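Local coordinates for uncharacterized protein (Legionella longbeachae NSW150, PDB 4JZA) that probably removes the 3-phosphate from phosphatidylinositol 3-phosphate, acting as a bacterial phosphoinositide phosphatase that may alter host lipid metabolism, at residues L417-H422 against K554-I559; N429-Y434 against E623-E628; G618-E623 against D646-A651. All blocks are in the same frame, centred on the assembly; numbering follows the deposited sequence.

Contact 1 of 3, residues L417-H422 against K554-I559; sequences LISPIH and KDRKAI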
# COMPACT_ATOMS: atom_id res chain seq x y z
N LEU A 417 9.39 9.86 14.95
CA LEU A 417 10.48 10.34 14.11
C LEU A 417 9.93 10.83 12.79
O LEU A 417 10.09 10.18 11.78
CB LEU A 417 11.49 9.22 13.89
CG LEU A 417 12.05 8.64 15.19
CD1 LEU A 417 12.92 7.43 14.94
CD2 LEU A 417 12.80 9.70 15.97
N ILE A 418 9.27 11.98 12.81
CA ILE A 418 8.70 12.54 11.60
C ILE A 418 9.02 14.02 11.48
O ILE A 418 9.42 14.65 12.44
CB ILE A 418 7.18 12.31 11.52
CG1 ILE A 418 6.43 13.26 12.44
CG2 ILE A 418 6.85 10.87 11.85
CD1 ILE A 418 4.95 13.01 12.46
N SER A 419 8.85 14.56 10.28
CA SER A 419 9.26 15.93 10.00
C SER A 419 8.16 16.77 9.36
O SER A 419 8.08 16.88 8.15
CB SER A 419 10.48 15.93 9.10
OG SER A 419 11.45 15.04 9.59
N PRO A 420 7.33 17.37 10.20
CA PRO A 420 6.28 18.29 9.76
C PRO A 420 6.86 19.42 8.96
O PRO A 420 7.90 19.94 9.35
CB PRO A 420 5.73 18.86 11.07
CG PRO A 420 6.12 17.86 12.09
CD PRO A 420 7.41 17.28 11.66
N ILE A 421 6.24 19.77 7.85
CA ILE A 421 6.69 20.86 6.97
C ILE A 421 5.45 21.51 6.40
O ILE A 421 4.63 20.80 5.83
CB ILE A 421 7.63 20.31 5.87
CG1 ILE A 421 8.16 21.43 4.98
CG2 ILE A 421 6.98 19.23 4.99
CD1 ILE A 421 9.51 21.93 5.43
N HIS A 422 5.26 22.82 6.61
CA HIS A 422 4.11 23.55 6.02
C HIS A 422 4.27 23.66 4.50
O HIS A 422 5.38 23.54 3.95
CB HIS A 422 3.92 24.96 6.60
CG HIS A 422 3.22 25.00 7.93
ND1 HIS A 422 1.86 25.22 8.06
CD2 HIS A 422 3.71 24.88 9.19
CE1 HIS A 422 1.54 25.22 9.35
NE2 HIS A 422 2.65 25.02 10.05
N LYS A 554 9.18 1.48 9.47
CA LYS A 554 10.24 0.62 8.98
C LYS A 554 11.55 1.32 8.67
O LYS A 554 12.53 0.67 8.36
CB LYS A 554 9.78 -0.17 7.76
CG LYS A 554 8.81 0.56 6.87
CD LYS A 554 8.59 -0.21 5.59
CE LYS A 554 8.15 0.71 4.46
NZ LYS A 554 9.31 1.36 3.80
N ASP A 555 11.56 2.64 8.74
CA ASP A 555 12.72 3.37 8.26
C ASP A 555 13.53 4.11 9.31
O ASP A 555 14.53 3.61 9.78
CB ASP A 555 12.32 4.26 7.10
CG ASP A 555 11.77 3.47 5.94
OD1 ASP A 555 12.42 2.50 5.53
OD2 ASP A 555 10.69 3.80 5.44
N ARG A 556 13.08 5.29 9.70
CA ARG A 556 13.78 6.03 10.72
C ARG A 556 13.76 5.24 12.02
O ARG A 556 14.72 5.22 12.76
CB ARG A 556 13.18 7.42 10.90
CG ARG A 556 13.74 8.42 9.91
CD ARG A 556 13.31 9.83 10.22
NE ARG A 556 14.01 10.36 11.38
CZ ARG A 556 13.78 11.55 11.91
NH1 ARG A 556 12.87 12.34 11.39
NH2 ARG A 556 14.46 11.94 12.96
N LYS A 557 12.64 4.59 12.26
CA LYS A 557 12.46 3.77 13.44
C LYS A 557 13.43 2.60 13.47
O LYS A 557 13.94 2.24 14.51
CB LYS A 557 11.03 3.25 13.50
CG LYS A 557 10.69 2.50 14.77
CD LYS A 557 10.88 3.38 15.98
CE LYS A 557 10.71 2.58 17.25
NZ LYS A 557 11.12 3.37 18.43
N ALA A 558 13.67 2.00 12.32
CA ALA A 558 14.63 0.92 12.21
C ALA A 558 16.02 1.42 12.56
O ALA A 558 16.79 0.72 13.19
CB ALA A 558 14.62 0.33 10.82
N ILE A 559 16.34 2.62 12.12
CA ILE A 559 17.63 3.23 12.42
C ILE A 559 17.81 3.50 13.91
O ILE A 559 18.89 3.31 14.44
CB ILE A 559 17.86 4.48 11.55
CG1 ILE A 559 18.17 4.05 10.12
CG2 ILE A 559 19.02 5.31 12.07
CD1 ILE A 559 17.87 5.12 9.11
O HOH W 1 11.47 12.57 8.94
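Leu417 lies across the long side chain of Arg556, and the two cross at a slant rather than running alongside each other. The CB of Leu417 sits over one face of the guanidinium, 3.7 Å above its plane but displaced toward the rim near NE. From there the two methyls of Leu417 diverge. CD1 reaches back to the start of the helix, 3.6 Å from the carbonyl O of Arg556, while CD2 stays loosely beside NH2. The Arg556 chain leaves the helix with CG anti to its carbonyl carbon (chi1 -85°) and bends at chi3 (74°), a turn that brings the flat head under Leu417 and past its carbonyl. Leu417 O lies 3.5 Å from Arg556 NH1, without a hydrogen bond. What connects the polar ends is one water, held in the plane at the guanidinium edge. It accepts from Arg556 NH1 at 2.8 Å and lies 2.6 Å from Ser419 OG, bridging two groups that face each other at 3.5 Å (OG to NH1). Ser419 OG also bonds Tyr468 N, and NH2 of Arg556 makes a weak bond to His466 O, so the water-bridged pair borders the 466-468 region. Leu417 follows strand 412-416 and bonds through its backbone to Ser549, at the end of the neighbouring parallel strand 545-549. Asp555 occupies the N-cap position of helix 556-574. Cys550 to Arg556 fit the CX5R signature in a loop between strand 545-549 and helix 556-574, as in the P-loop of cysteine-dependent phosphatases, consistent with Arg556 closing the active-site loop.

Contact 2 of 3, residues N429-Y434 against E623-E628; sequences NWITDY and EWYLPE
Ile431 packs broadside on the indole of Trp624, its branches meeting two aromatic residues of the helix. From CB, which is directed toward the helix, the chain forks. CG2 is anti to the backbone N and ends beside the phenol of Tyr625, 3.9 Å from its OH. CG1, the other branch, comes down next to the pyrrole part of Trp624, 3.9 Å from CG. The same methylene also lies over one face of the indole of Trp430, the preceding residue, offset toward its rim. The tip, CD1, completes the reach: it stands 3.8 Å from the centroid of the five-membered ring of Trp624 and 12° off the ring normal, a CH-pi contact over the face, closest to CE2 at 3.7 Å. Trp430 meets the helix with its far rim. CH2 lies 4.0 Å from Glu623 CB, which is at the edge of the indole, and CZ2 lies 4.0 Å from Trp624 CB. Beyond its own CB, Glu623 turns its carboxylate to Arg635 and Lys645. Trp624 is fixed from a third part of the chain, since its ring stacks with Tyr468 and its NE1 bonds Tyr468 O. No hydrogen bond links the two segments. The result is an aliphatic-aromatic cluster near the surface, in which the loop between strand 412-416 and helix 441-454 packs on the short helix 622-625.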
# COMPACT_ATOMS: atom_id res chain seq x y z
N ASN A 429 12.67 17.19 -2.75
CA ASN A 429 14.10 16.82 -2.80
C ASN A 429 14.35 15.32 -2.59
O ASN A 429 13.40 14.55 -2.51
CB ASN A 429 14.90 17.64 -1.79
CG ASN A 429 14.46 17.41 -0.36
OD1 ASN A 429 13.80 16.40 -0.02
ND2 ASN A 429 14.80 18.36 0.49
N TRP A 430 15.60 14.88 -2.50
CA TRP A 430 15.84 13.44 -2.46
C TRP A 430 15.26 12.72 -1.24
O TRP A 430 14.94 11.53 -1.30
CB TRP A 430 17.32 13.12 -2.64
CG TRP A 430 18.24 13.42 -1.51
CD1 TRP A 430 18.50 14.65 -0.96
CD2 TRP A 430 19.09 12.48 -0.84
NE1 TRP A 430 19.44 14.52 0.03
CE2 TRP A 430 19.81 13.20 0.13
CE3 TRP A 430 19.29 11.09 -0.96
CZ2 TRP A 430 20.75 12.58 0.98
CZ3 TRP A 430 20.22 10.47 -0.12
CH2 TRP A 430 20.94 11.22 0.84
N ILE A 431 15.06 13.45 -0.15
CA ILE A 431 14.61 12.81 1.07
C ILE A 431 13.13 12.39 1.00
O ILE A 431 12.72 11.45 1.68
CB ILE A 431 14.85 13.74 2.27
CG1 ILE A 431 16.34 14.02 2.42
CG2 ILE A 431 14.29 13.11 3.54
CD1 ILE A 431 16.62 15.43 2.86
N THR A 432 12.34 13.08 0.18
CA THR A 432 10.89 12.82 0.08
C THR A 432 10.45 12.23 -1.30
O THR A 432 9.25 12.14 -1.60
CB THR A 432 10.04 14.05 0.56
OG1 THR A 432 8.95 14.28 -0.33
CG2 THR A 432 10.86 15.32 0.64
N ASP A 433 11.44 11.78 -2.08
CA ASP A 433 11.24 11.11 -3.39
C ASP A 433 10.72 12.05 -4.51
O ASP A 433 10.22 11.58 -5.52
CB ASP A 433 10.25 9.93 -3.26
CG ASP A 433 10.81 8.75 -2.50
OD1 ASP A 433 12.04 8.64 -2.41
OD2 ASP A 433 10.01 7.89 -2.05
N TYR A 434 10.86 13.37 -4.31
CA TYR A 434 10.32 14.40 -5.21
C TYR A 434 8.79 14.37 -5.28
O TYR A 434 8.19 14.92 -6.21
CB TYR A 434 10.96 14.34 -6.60
CG TYR A 434 12.43 14.67 -6.63
CD1 TYR A 434 13.08 15.04 -5.50
CD2 TYR A 434 13.17 14.66 -7.80
CE1 TYR A 434 14.41 15.36 -5.51
CE2 TYR A 434 14.52 14.98 -7.80
CZ TYR A 434 15.12 15.34 -6.62
OH TYR A 434 16.43 15.69 -6.45
N GLU A 623 21.83 7.37 3.88
CA GLU A 623 22.88 8.38 3.84
C GLU A 623 22.37 9.74 4.34
O GLU A 623 23.17 10.60 4.71
CB GLU A 623 23.50 8.52 2.43
CG GLU A 623 24.53 7.44 2.10
CD GLU A 623 24.91 7.34 0.62
OE1 GLU A 623 24.10 7.72 -0.24
OE2 GLU A 623 26.00 6.83 0.29
N TRP A 624 21.07 9.94 4.42
CA TRP A 624 20.61 11.16 5.05
C TRP A 624 20.57 11.04 6.56
O TRP A 624 20.94 11.98 7.23
CB TRP A 624 19.23 11.56 4.57
CG TRP A 624 18.71 12.73 5.26
CD1 TRP A 624 17.59 12.81 5.99
CD2 TRP A 624 19.30 14.03 5.30
NE1 TRP A 624 17.42 14.08 6.49
CE2 TRP A 624 18.46 14.85 6.07
CE3 TRP A 624 20.46 14.58 4.73
CZ2 TRP A 624 18.74 16.17 6.31
CZ3 TRP A 624 20.74 15.88 4.97
CH2 TRP A 624 19.89 16.67 5.78
N TYR A 625 20.12 9.89 7.07
CA TYR A 625 19.84 9.68 8.51
C TYR A 625 21.06 9.21 9.32
O TYR A 625 21.09 9.33 10.59
CB TYR A 625 18.68 8.66 8.68
CG TYR A 625 17.39 9.17 8.14
CD1 TYR A 625 16.82 10.31 8.67
CD2 TYR A 625 16.73 8.54 7.07
CE1 TYR A 625 15.64 10.83 8.17
CE2 TYR A 625 15.52 9.04 6.56
CZ TYR A 625 14.98 10.21 7.12
OH TYR A 625 13.79 10.80 6.69
N LEU A 626 22.04 8.63 8.61
CA LEU A 626 23.22 8.09 9.26
C LEU A 626 24.25 9.16 9.25
O LEU A 626 24.33 9.92 8.33
CB LEU A 626 23.77 6.87 8.51
CG LEU A 626 23.00 5.55 8.56
CD1 LEU A 626 23.60 4.51 7.62
CD2 LEU A 626 22.98 4.99 9.97
N PRO A 627 25.05 9.22 10.28
CA PRO A 627 26.26 10.03 10.35
C PRO A 627 27.31 9.62 9.32
O PRO A 627 27.39 8.45 8.96
CB PRO A 627 26.78 9.72 11.75
CG PRO A 627 25.55 9.39 12.56
CD PRO A 627 24.64 8.70 11.60
N GLU A 628 28.15 10.54 8.88
CA GLU A 628 29.08 10.24 7.81
C GLU A 628 30.00 9.04 8.08
O GLU A 628 30.21 8.23 7.19
CB GLU A 628 29.88 11.49 7.37
CG GLU A 628 29.34 12.13 6.09
CD GLU A 628 29.28 11.10 4.95
OE1 GLU A 628 30.38 10.60 4.58
OE2 GLU A 628 28.13 10.76 4.47

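Contact 3 of 3, residues G618-E623 against D646-A651; sequences GIKTPE and DDDRAA
Asp648 receives the turn at Lys620 and Thr621 on a single carboxylate oxygen. With CG anti to the backbone N (chi1 176°), its side chain swings off the helix, and OD1 comes to lie 2.7 Å from Thr621 N, a hydrogen bond with an N-H...O angle of 141° that meets the oxygen on the anti side. Lys620 starts out pointing away from the helix, then doubles back: its chain bends at chi2 and again at chi4, passing CD 3.9 Å from Ala651 CB and delivering NZ to the same OD1 at 2.9 Å. This salt bridge comes from above the carboxylate plane, whereas the Thr621 bond lies nearer to it. Thr621 has a backbone in the left-handed helical region, and its side chain runs side by side with that of Asp648; OG1 adds a weak bond to OD1 at 3.3 Å. Thr621 stands at the N-cap of helix 622-625, although its side chain makes no capping bond. Just before this turn, backbone packs directly on backbone. Gly618 CA makes a CA-H...O contact with Asp647 O at 3.4 Å. A similar one runs from Asp648 CA to Ile619 O. The Pro622 ring rests against the CB atoms of Asp647 and Asp648, while the Asp647 carboxylate turns elsewhere, to Arg603 and Tyr600. Lys620 NZ also forms a salt bridge with Asp433 and a hydrogen bond to Thr652 OG1. Lys620 and the backbone N-H would probably keep Asp648 ionised, and the contact joins the turn leading into helix 622-625 to the side of helix 643-652 through both charge and a backbone N-H.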
# COMPACT_ATOMS: atom_id res chain seq x y z
N GLY A 618 15.01 -3.17 2.36
CA GLY A 618 16.04 -2.13 2.45
C GLY A 618 15.57 -1.10 3.46
O GLY A 618 14.58 -1.34 4.11
N ILE A 619 16.29 0.03 3.56
CA ILE A 619 15.97 1.12 4.43
C ILE A 619 15.94 2.42 3.62
O ILE A 619 16.77 2.67 2.78
CB ILE A 619 17.06 1.26 5.52
CG1 ILE A 619 17.14 -0.00 6.39
CG2 ILE A 619 16.85 2.50 6.40
CD1 ILE A 619 15.84 -0.35 7.05
N LYS A 620 15.03 3.28 3.95
CA LYS A 620 14.89 4.54 3.27
C LYS A 620 16.04 5.47 3.59
O LYS A 620 16.38 5.65 4.76
CB LYS A 620 13.59 5.19 3.71
CG LYS A 620 12.86 5.91 2.61
CD LYS A 620 12.28 4.95 1.56
CE LYS A 620 11.89 5.73 0.30
NZ LYS A 620 12.99 6.47 -0.40
N THR A 621 16.66 6.01 2.55
CA THR A 621 17.51 7.18 2.65
C THR A 621 18.57 7.07 3.76
O THR A 621 18.72 7.95 4.56
CB THR A 621 16.53 8.39 2.74
OG1 THR A 621 16.31 8.90 1.44
CG2 THR A 621 17.02 9.44 3.42
N PRO A 622 19.34 5.97 3.81
CA PRO A 622 20.27 5.82 4.93
C PRO A 622 21.33 6.92 5.03
O PRO A 622 21.70 7.31 6.13
CB PRO A 622 20.97 4.49 4.63
CG PRO A 622 20.08 3.77 3.68
CD PRO A 622 19.45 4.84 2.87
N GLU A 623 21.83 7.37 3.88
CA GLU A 623 22.88 8.38 3.84
C GLU A 623 22.37 9.74 4.34
O GLU A 623 23.17 10.60 4.71
CB GLU A 623 23.50 8.52 2.43
CG GLU A 623 24.53 7.44 2.10
CD GLU A 623 24.91 7.34 0.62
OE1 GLU A 623 24.10 7.72 -0.24
OE2 GLU A 623 26.00 6.83 0.29
N ASP A 646 21.34 1.50 -2.87
CA ASP A 646 20.67 0.28 -3.17
C ASP A 646 19.69 -0.04 -2.08
O ASP A 646 18.56 -0.46 -2.38
CB ASP A 646 21.67 -0.87 -3.28
CG ASP A 646 22.64 -0.73 -4.49
OD1 ASP A 646 22.28 0.05 -5.40
OD2 ASP A 646 23.73 -1.37 -4.54
N ASP A 647 20.08 0.13 -0.82
CA ASP A 647 19.14 -0.05 0.27
C ASP A 647 17.90 0.83 0.07
O ASP A 647 16.79 0.36 0.26
CB ASP A 647 19.78 0.21 1.64
CG ASP A 647 20.75 -0.93 2.05
OD1 ASP A 647 20.70 -1.91 1.30
OD2 ASP A 647 21.55 -0.84 3.04
N ASP A 648 18.09 2.06 -0.38
CA ASP A 648 16.99 2.99 -0.55
C ASP A 648 16.14 2.60 -1.76
O ASP A 648 14.93 2.74 -1.74
CB ASP A 648 17.55 4.39 -0.66
CG ASP A 648 16.51 5.45 -0.93
OD1 ASP A 648 15.86 5.96 -0.01
OD2 ASP A 648 16.40 5.82 -2.10
N ARG A 649 16.78 2.08 -2.79
CA ARG A 649 16.08 1.57 -3.96
C ARG A 649 15.19 0.41 -3.55
O ARG A 649 14.00 0.32 -3.96
CB ARG A 649 17.12 1.12 -5.02
CG ARG A 649 16.67 0.61 -6.41
CD ARG A 649 15.84 1.62 -7.17
NE ARG A 649 14.45 1.50 -6.78
CZ ARG A 649 13.43 2.18 -7.28
NH1 ARG A 649 13.59 3.06 -8.26
NH2 ARG A 649 12.22 1.95 -6.78
N ALA A 650 15.73 -0.50 -2.74
CA ALA A 650 14.94 -1.69 -2.39
C ALA A 650 13.76 -1.29 -1.47
O ALA A 650 12.69 -1.83 -1.58
CB ALA A 650 15.79 -2.77 -1.77
N ALA A 651 13.94 -0.27 -0.63
CA ALA A 651 12.85 0.22 0.19
C ALA A 651 11.78 0.85 -0.68
O ALA A 651 10.59 0.62 -0.48
CB ALA A 651 13.36 1.26 1.16

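Overall arrangement
From the N terminus, the chain first passes 417-422 and 429-434, both in the loop after strand 412-416. Contact 1 closes an excursion of 131 residues when the start of helix 556-574 returns to 417-422. Contact 2 opens before that closure and ends after it, at 623-628, so contacts 1 and 2 cross. Contact 3, much shorter in span, begins at 618-623 after contact 1 has closed, crosses contact 2 and shares Glu623 with it. Arg556 and Ile559 pack against Tyr625, and Asp555 probably bonds Lys620 N. Together they tie the ends of strands 412-416 and 545-549 and the helix after the P-loop to helices 622-625 and 643-652.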